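Long-range contacts in kcn28 (Kitasatospora, PDB 6J31), which belongs to the GT-B clan, with two Rossmann-like domains and a pocket that holds (2E,2'E)-3,3'-(1,2-phenylene)di(prop-2-enoic acid): residues R34-N39 with E53-T58; L109-R114 with G176-L181; P129-P134 with L193-D198; V230-L235 with V287-V292. All blocks are in the same frame, centred on the assembly; numbering follows the deposited sequence.

Interaction 1. Residues R34-N39 with E53-T58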
loop_
_atom_site.group_PDB
_atom_site.type_symbol
_atom_site.label_atom_id
_atom_site.label_comp_id
_atom_site.label_asym_id
_atom_site.label_seq_id
_atom_site.Cartn_x
_atom_site.Cartn_y
_atom_site.Cartn_z
ATOM N N ARG A 34 0.195 -14.170 -21.804
ATOM C CA ARG A 34 1.401 -14.671 -21.159
ATOM C C ARG A 34 1.944 -13.562 -20.269
ATOM O O ARG A 34 2.388 -12.520 -20.764
ATOM C CB ARG A 34 2.447 -15.110 -22.179
ATOM C CG ARG A 34 3.719 -15.574 -21.498
ATOM C CD ARG A 34 4.905 -15.622 -22.434
ATOM N NE ARG A 34 6.118 -15.996 -21.715
ATOM C CZ ARG A 34 7.339 -15.653 -22.100
ATOM N NH1 ARG A 34 7.507 -14.953 -23.214
ATOM N NH2 ARG A 34 8.390 -16.025 -21.386
ATOM N N VAL A 35 1.903 -13.780 -18.959
ATOM C CA VAL A 35 2.330 -12.793 -17.978
ATOM C C VAL A 35 3.568 -13.324 -17.270
ATOM O O VAL A 35 3.549 -14.427 -16.708
ATOM C CB VAL A 35 1.215 -12.471 -16.972
ATOM C CG1 VAL A 35 1.661 -11.363 -16.028
ATOM C CG2 VAL A 35 -0.049 -12.074 -17.703
ATOM N N THR A 36 4.651 -12.559 -17.324
ATOM C CA THR A 36 5.833 -12.833 -16.523
ATOM C C THR A 36 5.894 -11.809 -15.399
ATOM O O THR A 36 5.480 -10.659 -15.570
ATOM C CB THR A 36 7.119 -12.792 -17.358
ATOM O OG1 THR A 36 7.243 -11.525 -18.015
ATOM C CG2 THR A 36 7.096 -13.908 -18.403
ATOM N N TYR A 37 6.370 -12.244 -14.236
ATOM C CA TYR A 37 6.389 -11.410 -13.039
ATOM C C TYR A 37 7.792 -11.460 -12.450
ATOM O O TYR A 37 8.206 -12.488 -11.903
ATOM C CB TYR A 37 5.333 -11.887 -12.039
ATOM C CG TYR A 37 5.014 -10.925 -10.917
ATOM C CD1 TYR A 37 5.921 -9.948 -10.515
ATOM C CD2 TYR A 37 3.792 -10.985 -10.264
ATOM C CE1 TYR A 37 5.621 -9.075 -9.491
ATOM C CE2 TYR A 37 3.485 -10.114 -9.240
ATOM C CZ TYR A 37 4.401 -9.162 -8.860
ATOM O OH TYR A 37 4.093 -8.290 -7.840
ATOM N N ALA A 38 8.513 -10.348 -12.552
ATOM C CA ALA A 38 9.866 -10.243 -12.026
ATOM C C ALA A 38 9.813 -9.731 -10.594
ATOM O O ALA A 38 9.260 -8.658 -10.332
ATOM C CB ALA A 38 10.717 -9.319 -12.895
ATOM N N ASN A 39 10.377 -10.504 -9.670
ATOM C CA ASN A 39 10.437 -10.093 -8.277
ATOM C C ASN A 39 11.472 -10.951 -7.562
ATOM O O ASN A 39 11.958 -11.950 -8.098
ATOM C CB ASN A 39 9.066 -10.194 -7.609
ATOM C CG ASN A 39 8.873 -9.150 -6.533
ATOM O OD1 ASN A 39 9.826 -8.752 -5.858
ATOM N ND2 ASN A 39 7.644 -8.670 -6.390
ATOM N N GLU A 53 4.376 -16.164 -14.631
ATOM C CA GLU A 53 5.680 -16.805 -14.686
ATOM C C GLU A 53 6.654 -16.001 -13.831
ATOM O O GLU A 53 6.915 -14.828 -14.123
ATOM C CB GLU A 53 6.129 -16.864 -16.143
ATOM C CG GLU A 53 7.099 -17.953 -16.530
ATOM C CD GLU A 53 7.356 -17.941 -18.032
ATOM O OE1 GLU A 53 6.374 -17.864 -18.808
ATOM O OE2 GLU A 53 8.538 -17.992 -18.436
ATOM N N LEU A 54 7.172 -16.610 -12.766
ATOM C CA LEU A 54 8.116 -15.913 -11.900
ATOM C C LEU A 54 9.458 -15.725 -12.598
ATOM O O LEU A 54 10.067 -16.684 -13.081
ATOM C CB LEU A 54 8.314 -16.670 -10.591
ATOM C CG LEU A 54 9.503 -16.174 -9.758
ATOM C CD1 LEU A 54 9.276 -14.769 -9.216
ATOM C CD2 LEU A 54 9.817 -17.147 -8.622
ATOM N N VAL A 55 9.922 -14.482 -12.632
ATOM C CA VAL A 55 11.231 -14.138 -13.174
ATOM C C VAL A 55 12.070 -13.643 -12.003
ATOM O O VAL A 55 11.929 -12.486 -11.591
ATOM C CB VAL A 55 11.112 -13.090 -14.293
ATOM C CG1 VAL A 55 12.484 -12.661 -14.796
ATOM C CG2 VAL A 55 10.261 -13.630 -15.429
ATOM N N PRO A 56 12.924 -14.477 -11.415
ATOM C CA PRO A 56 13.618 -14.069 -10.189
ATOM C C PRO A 56 14.745 -13.086 -10.458
ATOM O O PRO A 56 15.458 -13.178 -11.457
ATOM C CB PRO A 56 14.164 -15.392 -9.639
ATOM C CG PRO A 56 14.403 -16.217 -10.872
ATOM C CD PRO A 56 13.274 -15.854 -11.818
ATOM N N TYR A 57 14.865 -12.109 -9.564
ATOM C CA TYR A 57 16.014 -11.222 -9.512
ATOM C C TYR A 57 16.309 -10.945 -8.048
ATOM O O TYR A 57 15.426 -11.038 -7.192
ATOM C CB TYR A 57 15.783 -9.913 -10.296
ATOM C CG TYR A 57 14.950 -8.872 -9.575
ATOM C CD1 TYR A 57 15.528 -7.999 -8.657
ATOM C CD2 TYR A 57 13.585 -8.758 -9.813
ATOM C CE1 TYR A 57 14.771 -7.052 -7.993
ATOM C CE2 TYR A 57 12.821 -7.806 -9.152
ATOM C CZ TYR A 57 13.421 -6.957 -8.243
ATOM O OH TYR A 57 12.683 -6.005 -7.574
ATOM N N THR A 58 17.557 -10.588 -7.765
ATOM C CA THR A 58 18.001 -10.353 -6.398
ATOM C C THR A 58 17.759 -8.896 -6.030
ATOM O O THR A 58 18.325 -7.987 -6.645
ATOM C CB THR A 58 19.474 -10.717 -6.231
ATOM O OG1 THR A 58 19.651 -12.111 -6.507
ATOM C CG2 THR A 58 19.948 -10.419 -4.811
#
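T36 to N39 pair in parallel register with E53 to P56, the two strands of a beta-alpha-beta unit whose connecting element is helix 44-49; strand 53-56 is an outermost strand of the N-terminal Rossmann-like sheet. The backbone ladder starts with E53 N bound to V35 O and continues through Y37 and V55 to N39, and Y57 N on N39 O extends it past the second strand. At the start of the pair, R34 stretches out from CG to NE and meets the carboxylate of E53, the two planes turned 31° apart. R34 NE to E53 OE1, at 3.5 Å, is a weak hydrogen bond within a salt bridge; the stronger partner of the guanidinium is D99, at NH2. On the same face T36 and E53 lie side by side, T36 CG2 standing 3.8 Å from E53 CB, while T36 OG1 is taken by H6 and Y96. Beyond them A38 CB packs on V55 CB at 4.0 Å, and V55 CG2 reaches back to T36 CB. L54 belongs to the other face, where its CD1 comes 3.7 Å from Y37 O. Y57 has CG between its backbone N and carbonyl carbon (chi1 79°), which brings the ring back along the first strand and lets its OH reach S11 O. The ring edge lies near A38 O, and CE2 stops 3.4 Å from N39 CA.

Interaction 2. Residues L109-R114 with G176-L181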
loop_
_atom_site.group_PDB
_atom_site.type_symbol
_atom_site.label_atom_id
_atom_site.label_comp_id
_atom_site.label_asym_id
_atom_site.label_seq_id
_atom_site.Cartn_x
_atom_site.Cartn_y
_atom_site.Cartn_z
ATOM N N LEU A 109 8.267 1.264 -7.014
ATOM C CA LEU A 109 9.666 1.036 -6.675
ATOM C C LEU A 109 10.397 0.202 -7.717
ATOM O O LEU A 109 11.602 -0.022 -7.574
ATOM C CB LEU A 109 9.770 0.360 -5.299
ATOM C CG LEU A 109 9.234 1.146 -4.095
ATOM C CD1 LEU A 109 9.470 0.401 -2.795
ATOM C CD2 LEU A 109 9.868 2.515 -4.023
ATOM N N ALA A 110 9.713 -0.224 -8.776
ATOM C CA ALA A 110 10.317 -1.004 -9.847
ATOM C C ALA A 110 10.508 -0.169 -11.110
ATOM O O ALA A 110 10.485 -0.693 -12.227
ATOM C CB ALA A 110 9.477 -2.245 -10.143
ATOM N N TYR A 111 10.737 1.129 -10.935
ATOM C CA TYR A 111 10.935 2.066 -12.034
ATOM C C TYR A 111 12.137 1.748 -12.930
ATOM O O TYR A 111 12.166 2.247 -14.062
ATOM C CB TYR A 111 11.054 3.498 -11.494
ATOM C CG TYR A 111 12.136 3.673 -10.462
ATOM C CD1 TYR A 111 13.431 4.025 -10.833
ATOM C CD2 TYR A 111 11.870 3.474 -9.114
ATOM C CE1 TYR A 111 14.432 4.180 -9.882
ATOM C CE2 TYR A 111 12.859 3.623 -8.161
ATOM C CZ TYR A 111 14.135 3.973 -8.548
ATOM O OH TYR A 111 15.106 4.111 -7.586
ATOM N N PRO A 112 13.146 0.964 -12.516
ATOM C CA PRO A 112 14.144 0.531 -13.510
ATOM C C PRO A 112 13.529 -0.199 -14.689
ATOM O O PRO A 112 14.108 -0.181 -15.783
ATOM C CB PRO A 112 15.080 -0.381 -12.704
ATOM C CG PRO A 112 15.051 0.205 -11.356
ATOM C CD PRO A 112 13.612 0.627 -11.151
ATOM N N ALA A 113 12.358 -0.815 -14.512
ATOM C CA ALA A 113 11.669 -1.414 -15.647
ATOM C C ALA A 113 11.290 -0.367 -16.685
ATOM O O ALA A 113 11.305 -0.657 -17.886
ATOM C CB ALA A 113 10.430 -2.174 -15.170
ATOM N N ARG A 114 10.955 0.853 -16.253
ATOM C CA ARG A 114 10.668 1.908 -17.220
ATOM C C ARG A 114 11.917 2.291 -18.005
ATOM O O ARG A 114 11.847 2.505 -19.222
ATOM C CB ARG A 114 10.095 3.137 -16.523
ATOM C CG ARG A 114 9.853 4.301 -17.463
ATOM C CD ARG A 114 9.440 5.554 -16.710
ATOM N NE ARG A 114 9.114 6.643 -17.625
ATOM C CZ ARG A 114 8.845 7.891 -17.253
ATOM N NH1 ARG A 114 8.877 8.237 -15.973
ATOM N NH2 ARG A 114 8.548 8.798 -18.171
ATOM N N GLY A 176 13.542 12.817 -10.747
ATOM C CA GLY A 176 12.218 12.877 -10.147
ATOM C C GLY A 176 11.116 12.463 -11.105
ATOM O O GLY A 176 10.181 11.755 -10.719
ATOM N N ASP A 177 11.189 12.930 -12.353
ATOM C CA ASP A 177 10.153 12.619 -13.335
ATOM C C ASP A 177 10.097 11.121 -13.613
ATOM O O ASP A 177 9.031 10.501 -13.536
ATOM C CB ASP A 177 10.400 13.414 -14.613
ATOM C CG ASP A 177 10.025 14.870 -14.464
ATOM O OD1 ASP A 177 9.591 15.265 -13.357
ATOM O OD2 ASP A 177 10.166 15.619 -15.452
ATOM N N LEU A 178 11.230 10.532 -13.977
ATOM C CA LEU A 178 11.389 9.096 -13.819
ATOM C C LEU A 178 11.131 8.784 -12.353
ATOM O O LEU A 178 11.662 9.472 -11.484
ATOM C CB LEU A 178 12.807 8.691 -14.236
ATOM C CG LEU A 178 13.359 7.262 -14.342
ATOM C CD1 LEU A 178 13.684 6.681 -12.991
ATOM C CD2 LEU A 178 12.451 6.332 -15.113
ATOM N N VAL A 179 10.260 7.804 -12.090
ATOM C CA VAL A 179 9.776 7.392 -10.762
ATOM C C VAL A 179 8.408 8.003 -10.473
ATOM O O VAL A 179 7.428 7.275 -10.286
ATOM C CB VAL A 179 10.725 7.726 -9.587
ATOM C CG1 VAL A 179 10.041 7.425 -8.250
ATOM C CG2 VAL A 179 12.043 6.980 -9.688
ATOM N N ASN A 180 8.326 9.336 -10.401
ATOM C CA ASN A 180 7.114 9.994 -9.921
ATOM C C ASN A 180 6.305 10.705 -11.002
ATOM O O ASN A 180 5.218 11.212 -10.703
ATOM C CB ASN A 180 7.449 10.974 -8.789
ATOM C CG ASN A 180 7.764 10.260 -7.485
ATOM O OD1 ASN A 180 7.240 9.179 -7.222
ATOM N ND2 ASN A 180 8.601 10.871 -6.656
ATOM N N LEU A 181 6.778 10.735 -12.247
ATOM C CA LEU A 181 5.994 11.217 -13.386
ATOM C C LEU A 181 5.985 10.141 -14.469
ATOM O O LEU A 181 6.575 10.313 -15.542
ATOM C CB LEU A 181 6.561 12.530 -13.926
ATOM C CG LEU A 181 5.744 13.242 -15.006
ATOM C CD1 LEU A 181 4.535 13.926 -14.391
ATOM C CD2 LEU A 181 6.604 14.224 -15.806
#
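V179 CG2 sits squarely over one face of the Y111 ring, 3.4 Å from the ring centroid and 10° off the normal, a close CH-pi contact. The opposite face carries CD of the adjoining P112, so the ring is sandwiched. L178 crosses the tyrosine at about a right angle and places CD1 3.4 Å from Y111 CD1, which makes this the tight half of the contact. Y111 reaches it because CG lies between the backbone N and the carbonyl carbon (chi1 56°), and F161 and W164 of helix 152-167 pack against the same side chain. The elements joined are the start of helix 112-120, which follows strand 103-107 in the N-terminal Rossmann-like domain, and the short helical turn 177-180 that precedes strand 185-187. BG9 is close by: it touches L109 and lies about 7 Å from the side chain of V179. The other half is looser. R114 runs out fully extended, sliding past L178 in the opposite direction with CD 3.5 Å from L178 CD2. Its NH1 then makes two weak, bent bonds, at 3.3 Å to D177 O, which lies in the guanidinium plane, and at 3.1 Å to L181 O. D177 O also accepts L181 N, so two donors share it. Toward the partly exposed side, D177 turns its carboxylate to R138.

Interaction 3. Residues P129-P134 with L193-D198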
loop_
_atom_site.group_PDB
_atom_site.type_symbol
_atom_site.label_atom_id
_atom_site.label_comp_id
_atom_site.label_asym_id
_atom_site.label_seq_id
_atom_site.Cartn_x
_atom_site.Cartn_y
_atom_site.Cartn_z
ATOM N N PRO A 129 0.569 1.414 -5.680
ATOM C CA PRO A 129 -0.273 0.837 -4.622
ATOM C C PRO A 129 -0.861 1.851 -3.658
ATOM O O PRO A 129 -1.722 1.481 -2.847
ATOM C CB PRO A 129 0.698 -0.098 -3.893
ATOM C CG PRO A 129 2.016 0.591 -4.034
ATOM C CD PRO A 129 2.004 1.199 -5.421
ATOM N N THR A 130 -0.443 3.109 -3.718
ATOM C CA THR A 130 -0.982 4.146 -2.852
ATOM C C THR A 130 -1.100 5.422 -3.679
ATOM O O THR A 130 -0.875 5.420 -4.893
ATOM C CB THR A 130 -0.117 4.326 -1.595
ATOM O OG1 THR A 130 -0.787 5.198 -0.678
ATOM C CG2 THR A 130 1.237 4.921 -1.950
ATOM N N TRP A 131 -1.464 6.519 -3.027
ATOM C CA TRP A 131 -1.659 7.760 -3.758
ATOM C C TRP A 131 -0.343 8.267 -4.340
ATOM O O TRP A 131 0.745 7.960 -3.845
ATOM C CB TRP A 131 -2.293 8.827 -2.863
ATOM C CG TRP A 131 -1.701 8.998 -1.489
ATOM C CD1 TRP A 131 -2.119 8.391 -0.339
ATOM C CD2 TRP A 131 -0.614 9.860 -1.111
ATOM N NE1 TRP A 131 -1.358 8.809 0.725
ATOM C CE2 TRP A 131 -0.427 9.710 0.280
ATOM C CE3 TRP A 131 0.222 10.736 -1.813
ATOM C CZ2 TRP A 131 0.561 10.402 0.981
ATOM C CZ3 TRP A 131 1.204 11.425 -1.114
ATOM C CH2 TRP A 131 1.363 11.252 0.268
ATOM N N VAL A 132 -0.454 9.024 -5.424
ATOM C CA VAL A 132 0.698 9.520 -6.144
ATOM C C VAL A 132 0.966 10.966 -5.739
ATOM O O VAL A 132 0.152 11.616 -5.089
ATOM C CB VAL A 132 0.508 9.399 -7.675
ATOM C CG1 VAL A 132 0.318 7.942 -8.075
ATOM C CG2 VAL A 132 -0.673 10.251 -8.130
ATOM N N MET A 133 2.128 11.481 -6.133
ATOM C CA MET A 133 2.521 12.849 -5.812
ATOM C C MET A 133 2.414 13.685 -7.074
ATOM O O MET A 133 3.292 13.602 -7.948
ATOM C CB MET A 133 3.947 12.897 -5.265
ATOM C CG MET A 133 4.848 11.823 -5.833
ATOM S SD MET A 133 5.452 10.747 -4.527
ATOM C CE MET A 133 4.880 11.667 -3.119
ATOM N N PRO A 134 1.379 14.504 -7.224
ATOM C CA PRO A 134 1.235 15.269 -8.464
ATOM C C PRO A 134 2.320 16.322 -8.597
ATOM O O PRO A 134 2.997 16.696 -7.636
ATOM C CB PRO A 134 -0.148 15.915 -8.324
ATOM C CG PRO A 134 -0.371 16.004 -6.849
ATOM C CD PRO A 134 0.309 14.800 -6.255
ATOM N N LEU A 193 -9.194 9.016 -1.730
ATOM C CA LEU A 193 -8.026 8.718 -0.905
ATOM C C LEU A 193 -6.742 9.305 -1.478
ATOM O O LEU A 193 -5.660 9.035 -0.948
ATOM C CB LEU A 193 -7.863 7.205 -0.726
ATOM C CG LEU A 193 -8.909 6.496 0.134
ATOM C CD1 LEU A 193 -8.550 5.027 0.370
ATOM C CD2 LEU A 193 -9.101 7.236 1.458
ATOM N N GLN A 194 -6.844 10.131 -2.524
ATOM C CA GLN A 194 -5.689 10.771 -3.132
ATOM C C GLN A 194 -5.623 12.216 -2.676
ATOM O O GLN A 194 -6.524 12.999 -3.010
ATOM C CB GLN A 194 -5.771 10.706 -4.655
ATOM C CG GLN A 194 -4.794 11.639 -5.379
ATOM C CD GLN A 194 -3.360 11.129 -5.350
ATOM O OE1 GLN A 194 -3.083 10.003 -5.760
ATOM N NE2 GLN A 194 -2.444 11.960 -4.879
ATOM N N PRO A 195 -4.608 12.615 -1.919
ATOM C CA PRO A 195 -4.487 14.029 -1.552
ATOM C C PRO A 195 -4.255 14.875 -2.795
ATOM O O PRO A 195 -3.552 14.467 -3.722
ATOM C CB PRO A 195 -3.276 14.056 -0.610
ATOM C CG PRO A 195 -3.065 12.635 -0.185
ATOM C CD PRO A 195 -3.570 11.780 -1.300
ATOM N N ASP A 196 -4.883 16.050 -2.814
ATOM C CA ASP A 196 -4.769 17.004 -3.917
ATOM C C ASP A 196 -5.065 16.348 -5.263
ATOM O O ASP A 196 -4.325 16.499 -6.236
ATOM C CB ASP A 196 -3.385 17.660 -3.929
ATOM C CG ASP A 196 -3.114 18.478 -2.685
ATOM O OD1 ASP A 196 -3.971 19.306 -2.315
ATOM O OD2 ASP A 196 -2.043 18.292 -2.075
ATOM N N ALA A 197 -6.193 15.635 -5.325
ATOM C CA ALA A 197 -6.588 15.001 -6.575
ATOM C C ALA A 197 -6.790 16.019 -7.691
ATOM O O ALA A 197 -6.795 15.639 -8.867
ATOM C CB ALA A 197 -7.859 14.175 -6.364
ATOM N N ASP A 198 -6.941 17.302 -7.342
ATOM C CA ASP A 198 -7.074 18.356 -8.344
ATOM C C ASP A 198 -5.843 18.446 -9.231
ATOM O O ASP A 198 -5.959 18.619 -10.450
ATOM C CB ASP A 198 -7.292 19.703 -7.657
ATOM C CG ASP A 198 -8.698 19.888 -7.183
ATOM O OD1 ASP A 198 -9.532 19.010 -7.478
ATOM O OD2 ASP A 198 -8.968 20.910 -6.518
#
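The side-chain amide of Q194 grips the backbone of V132 at both ends: V132 N donates to Q194 OE1 at 2.8 Å, in the carbonyl plane and on a lone pair, while Q194 NE2 donates to V132 O at 2.6 Å. The second hydrogen of NE2 goes to P195 O at 3.0 Å. Both acceptors lie close to the amide plane, which fixes the rotation of the group. These loops follow strands 124-128 and 185-187 of the N-terminal Rossmann-like sheet and face helices 305-314 and 327-336 of the second domain, an arrangement consistent with the interdomain cleft of a GT-B fold. A bend at chi2 (75°) folds the glutamine back so that its amide reaches V132. Close to the polar pair, Q194 OE1 also comes 3.4 Å from V132 CG2. Further out, P195 meets W131 at about a right angle and lays CD over one face of the indole, 3.6 Å from the centroid of the five-membered ring and 24° off its normal, a CH-pi contact. P195 CG follows over the CD2-CE2 side. The indole NE1 is bonded to N330 OD1 across the cleft, and the neighbouring T130 touches BG9. W131 CG sits between its backbone N and carbonyl carbon (chi1 46°), and W131 CB is left 3.2 Å from Q194 OE1.

Interaction 4. Residues V230-L235 with V287-V292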
loop_
_atom_site.group_PDB
_atom_site.type_symbol
_atom_site.label_atom_id
_atom_site.label_comp_id
_atom_site.label_asym_id
_atom_site.label_seq_id
_atom_site.Cartn_x
_atom_site.Cartn_y
_atom_site.Cartn_z
ATOM N N VAL A 230 -17.888 -5.324 18.417
ATOM C CA VAL A 230 -16.589 -5.940 18.176
ATOM C C VAL A 230 -15.612 -4.868 17.713
ATOM O O VAL A 230 -15.925 -4.081 16.813
ATOM C CB VAL A 230 -16.686 -7.069 17.135
ATOM C CG1 VAL A 230 -15.302 -7.511 16.690
ATOM C CG2 VAL A 230 -17.477 -8.236 17.697
ATOM N N ALA A 231 -14.426 -4.860 18.309
ATOM C CA ALA A 231 -13.345 -3.969 17.921
ATOM C C ALA A 231 -12.141 -4.786 17.482
ATOM O O ALA A 231 -11.802 -5.792 18.112
ATOM C CB ALA A 231 -12.948 -3.051 19.070
ATOM N N LEU A 232 -11.488 -4.347 16.409
ATOM C CA LEU A 232 -10.251 -4.955 15.941
ATOM C C LEU A 232 -9.132 -3.928 16.034
ATOM O O LEU A 232 -9.264 -2.815 15.516
ATOM C CB LEU A 232 -10.381 -5.465 14.502
ATOM C CG LEU A 232 -9.054 -5.881 13.854
ATOM C CD1 LEU A 232 -8.435 -7.077 14.577
ATOM C CD2 LEU A 232 -9.220 -6.169 12.371
ATOM N N VAL A 233 -8.048 -4.294 16.710
ATOM C CA VAL A 233 -6.855 -3.460 16.804
ATOM C C VAL A 233 -5.746 -4.167 16.041
ATOM O O VAL A 233 -5.303 -5.253 16.432
ATOM C CB VAL A 233 -6.443 -3.202 18.261
ATOM C CG1 VAL A 233 -5.142 -2.402 18.310
ATOM C CG2 VAL A 233 -7.547 -2.481 19.007
ATOM N N SER A 234 -5.297 -3.555 14.947
ATOM C CA SER A 234 -4.273 -4.168 14.104
ATOM C C SER A 234 -3.448 -3.050 13.478
ATOM O O SER A 234 -3.895 -2.402 12.529
ATOM C CB SER A 234 -4.900 -5.057 13.039
ATOM O OG SER A 234 -3.921 -5.863 12.405
ATOM N N LEU A 235 -2.251 -2.832 14.010
ATOM C CA LEU A 235 -1.345 -1.845 13.433
ATOM C C LEU A 235 -0.444 -2.577 12.439
ATOM O O LEU A 235 0.736 -2.829 12.672
ATOM C CB LEU A 235 -0.543 -1.175 14.539
ATOM C CG LEU A 235 -1.332 -0.681 15.755
ATOM C CD1 LEU A 235 -0.399 -0.008 16.740
ATOM C CD2 LEU A 235 -2.447 0.268 15.339
ATOM N N VAL A 287 -4.396 -12.198 12.357
ATOM C CA VAL A 287 -5.813 -12.547 12.281
ATOM C C VAL A 287 -6.241 -12.504 10.823
ATOM O O VAL A 287 -5.596 -11.850 9.988
ATOM C CB VAL A 287 -6.691 -11.591 13.124
ATOM C CG1 VAL A 287 -6.099 -11.361 14.496
ATOM C CG2 VAL A 287 -6.879 -10.270 12.397
ATOM N N PRO A 288 -7.326 -13.197 10.481
ATOM C CA PRO A 288 -7.914 -12.999 9.151
ATOM C C PRO A 288 -8.625 -11.661 9.118
ATOM O O PRO A 288 -9.798 -11.568 9.492
ATOM C CB PRO A 288 -8.892 -14.172 9.015
ATOM C CG PRO A 288 -9.254 -14.519 10.424
ATOM C CD PRO A 288 -8.036 -14.228 11.260
ATOM N N GLN A 289 -7.916 -10.621 8.674
ATOM C CA GLN A 289 -8.390 -9.255 8.878
ATOM C C GLN A 289 -9.758 -9.031 8.248
ATOM O O GLN A 289 -10.669 -8.502 8.891
ATOM C CB GLN A 289 -7.374 -8.257 8.327
ATOM C CG GLN A 289 -7.713 -6.825 8.676
ATOM C CD GLN A 289 -6.511 -5.911 8.630
ATOM O OE1 GLN A 289 -5.637 -5.973 9.495
ATOM N NE2 GLN A 289 -6.463 -5.048 7.624
ATOM N N LEU A 290 -9.928 -9.447 6.992
ATOM C CA LEU A 290 -11.207 -9.247 6.321
ATOM C C LEU A 290 -12.333 -9.999 7.019
ATOM O O LEU A 290 -13.481 -9.540 7.018
ATOM C CB LEU A 290 -11.095 -9.673 4.860
ATOM C CG LEU A 290 -10.419 -8.637 3.961
ATOM C CD1 LEU A 290 -10.361 -9.132 2.523
ATOM C CD2 LEU A 290 -11.131 -7.294 4.052
ATOM N N ALA A 291 -12.030 -11.158 7.608
ATOM C CA ALA A 291 -13.041 -11.907 8.348
ATOM C C ALA A 291 -13.445 -11.174 9.622
ATOM O O ALA A 291 -14.634 -11.096 9.954
ATOM C CB ALA A 291 -12.530 -13.310 8.669
ATOM N N VAL A 292 -12.466 -10.662 10.371
ATOM C CA VAL A 292 -12.777 -9.927 11.592
ATOM C C VAL A 292 -13.517 -8.634 11.268
ATOM O O VAL A 292 -14.470 -8.259 11.962
ATOM C CB VAL A 292 -11.493 -9.658 12.398
ATOM C CG1 VAL A 292 -11.797 -8.811 13.627
ATOM C CG2 VAL A 292 -10.846 -10.966 12.803
#
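The amide of Q289 is the one flat side-chain group here, since neither segment has an aromatic ring, and it meets S234 by an oxygen: OE1 receives a weak hydrogen bond from S234 OG at 3.4 Å. The stem below it does the packing, with Q289 CG 4.0 Å from L232 CD2 where the two side chains cross at about a right angle. L232 carries most of the contact. V292 CG1, anti to its own backbone N (chi1 176°), points into the leucine and lies 3.7 Å from L232 CB, with CG and both methyls of L232 at 4.0 Å or less. V287 adds a looser touch, its CG2 4.2 Å from L232 CD1. Strand 229-234 is central in the six-stranded parallel sheet of the second Rossmann-like domain, and helix 289-294, with P288 at its N-cap, covers it on the crossover from edge strand 281-284 to strand 298-301. F299 of that strand touches both L232 and Q289. Apart from one long polar bond the interface is aliphatic, which suggests that, at this contact, burial of aliphatic groups matters more than directional bonding.

In the fold
Interactions 1, 2 and 3 belong to the N-terminal Rossmann-like domain, and interaction 4 to the second, so together they sample both halves of the GT-B fold. Interaction 1 comes first along the chain, at the edge of the seven-stranded sheet, 18 Å centre to centre from interaction 2. Interactions 2 and 3 alternate their segments along the chain, lie 16 Å apart between centres and touch where N180 OD1 approaches M133 SD at 3.6 Å; each includes a residue of the BG9 pocket. Interaction 4 closes last in the six-stranded sheet, its centre 26 Å from that of interaction 3. The loops of interaction 3 face helices 305-314 and 327-336 of the second domain, placing this contact at the domain boundary.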